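Local coordinates for protein CaaX farnesyltransferase beta subunit Ram1 (Aspergillus fumigatus, PDB 4L9P) that probably transfers, together with its alpha subunit, a farnesyl group from farnesyl diphosphate to a cysteine near the C-terminus of target proteins, using zinc, at residues 148-151 with 152-155. Residues are numbered along the deposited sequence; the frame is centred on the assembly and turned at random. Where two conformers were deposited one is given.
Sequences DASR and PWMV. With EDO (1,2-ethanediol), chain G.
Met154 folds its side chain back over the start of its own helix, towards Ser150 and Arg151, along a path that holds for one of two modelled conformers and is to that extent tentative. Its CB lies 3.6 Å from Arg151 O. With chi1 at -54°, CG stands beside the backbone N and meets Ser150 O at 3.4 Å, close to the point where that carbonyl accepts the helical bond from Met154 N (3.0 Å). SD comes to 4.1 Å from Arg151 CA, and a chi3 of 65° turns the terminal CE methyl aside at the end of the bend. A flexible, unbranched thioether suits this place because it can lie along the backbone.

Ser150 is the N-cap residue of helix 151-164, although its hydroxyl makes no capping bond. A short 3-10 segment leads into this helix of the alpha-alpha toroid, and Val155 N to Arg151 O (3.2 Å) continues the regular i to i+4 pattern. Pro152 fits the first turn, where its missing N-H costs no helical bond; its side chain touches Ser202 of helix 200-213 and Phe180 of helix 173-183. A water bridges the entry, donating to Ala149 O and weakly accepting from Trp153 N.

Trp153 places CB 3.2 Å from Ser150 O, and its indole CD1 passes 4.2 Å from Ser150 OG, obliquely to the ring. A broad, largely apolar indole suits this place, where it touches the farnesyl diphosphate analogue and an apolar side chain of the bound peptide, and lies nearly parallel to Trp157.

Arg151 NE and NH2 are hydrogen-bonded to Ala45 O and Leu44 O of the alpha subunit, and OD1 and OD2 of Asp148 to the hydroxyls of its Tyr49 and Tyr53, respectively. Asp148 OD2 also accepts a hydrogen bond from an ethanediol O2 at 2.6 Å.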
loop_
_atom_site.group_PDB
_atom_site.type_symbol
_atom_site.label_atom_id
_atom_site.label_comp_id
_atom_site.label_asym_id
_atom_site.label_seq_id
_atom_site.Cartn_x
_atom_site.Cartn_y
_atom_site.Cartn_z
ATOM N N ASP B 148 -9.102 17.937 -5.494
ATOM C CA ASP B 148 -9.186 18.931 -4.419
ATOM C C ASP B 148 -8.699 18.383 -3.091
ATOM O O ASP B 148 -7.957 19.055 -2.366
ATOM C CB ASP B 148 -10.658 19.357 -4.287
ATOM C CG ASP B 148 -10.830 20.666 -3.557
ATOM O OD1 ASP B 148 -9.843 21.421 -3.444
ATOM O OD2 ASP B 148 -11.982 20.942 -3.153
ATOM N N ALA B 149 -9.128 17.178 -2.737
ATOM C CA ALA B 149 -8.727 16.605 -1.441
ATOM C C ALA B 149 -7.251 16.193 -1.416
ATOM O O ALA B 149 -6.671 15.990 -0.325
ATOM C CB ALA B 149 -9.649 15.411 -1.083
ATOM N N SER B 150 -6.655 16.085 -2.608
ATOM C CA SER B 150 -5.281 15.577 -2.789
ATOM C C SER B 150 -4.229 16.679 -3.020
ATOM O O SER B 150 -3.085 16.367 -3.368
ATOM C CB SER B 150 -5.197 14.661 -4.003
ATOM O OG SER B 150 -5.870 13.483 -3.712
ATOM N N ARG B 151 -4.595 17.954 -2.874
ATOM C CA ARG B 151 -3.649 19.034 -3.167
ATOM C C ARG B 151 -2.348 18.892 -2.352
ATOM O O ARG B 151 -1.276 19.069 -2.891
ATOM C CB ARG B 151 -4.286 20.402 -3.055
ATOM C CG ARG B 151 -5.146 20.669 -4.308
ATOM C CD ARG B 151 -5.737 22.086 -4.308
ATOM N NE ARG B 151 -4.641 23.065 -4.198
ATOM C CZ ARG B 151 -4.524 23.991 -3.267
ATOM N NH1 ARG B 151 -5.484 24.165 -2.353
ATOM N NH2 ARG B 151 -3.462 24.797 -3.305
ATOM N N PRO B 152 -2.423 18.531 -1.063
ATOM C CA PRO B 152 -1.118 18.357 -0.364
ATOM C C PRO B 152 -0.288 17.248 -0.939
ATOM O O PRO B 152 0.963 17.404 -0.998
ATOM C CB PRO B 152 -1.525 18.079 1.089
ATOM C CG PRO B 152 -2.882 18.838 1.202
ATOM C CD PRO B 152 -3.581 18.552 -0.137
ATOM N N TRP B 153 -0.946 16.154 -1.361
ATOM C CA TRP B 153 -0.198 15.114 -2.069
ATOM C C TRP B 153 0.496 15.641 -3.317
ATOM O O TRP B 153 1.641 15.255 -3.615
ATOM C CB TRP B 153 -1.080 13.963 -2.498
ATOM C CG TRP B 153 -1.410 12.966 -1.450
ATOM C CD1 TRP B 153 -2.666 12.565 -1.083
ATOM C CD2 TRP B 153 -0.496 12.118 -0.747
ATOM N NE1 TRP B 153 -2.578 11.550 -0.163
ATOM C CE2 TRP B 153 -1.257 11.258 0.075
ATOM C CE3 TRP B 153 0.893 11.974 -0.753
ATOM C CZ2 TRP B 153 -0.694 10.282 0.885
ATOM C CZ3 TRP B 153 1.466 10.993 0.093
ATOM C CH2 TRP B 153 0.663 10.170 0.871
ATOM N N MET B 154 -0.180 16.473 -4.112
ATOM C CA MET B 154 0.450 16.962 -5.367
ATOM C C MET B 154 1.694 17.806 -5.067
ATOM O O MET B 154 2.664 17.808 -5.854
ATOM C CB MET B 154 -0.563 17.760 -6.212
ATOM C CG MET B 154 -1.819 16.916 -6.462
ATOM S SD MET B 154 -3.225 17.849 -7.032
ATOM C CE MET B 154 -2.399 18.247 -8.469
ATOM N N VAL B 155 1.668 18.510 -3.937
ATOM C CA VAL B 155 2.879 19.249 -3.511
ATOM C C VAL B 155 3.988 18.267 -3.124
ATOM O O VAL B 155 5.118 18.369 -3.621
ATOM C CB VAL B 155 2.571 20.196 -2.321
ATOM C CG1 VAL B 155 3.889 20.837 -1.848
ATOM C CG2 VAL B 155 1.556 21.270 -2.767
HETATM C C1 EDO G . -13.091 25.138 -2.909
HETATM O O1 EDO G . -13.701 25.636 -1.723
HETATM C C2 EDO G . -12.041 24.112 -2.574
HETATM O O2 EDO G . -12.565 23.046 -1.760
HETATM O O HOH W 1 -3.652 15.311 0.389
#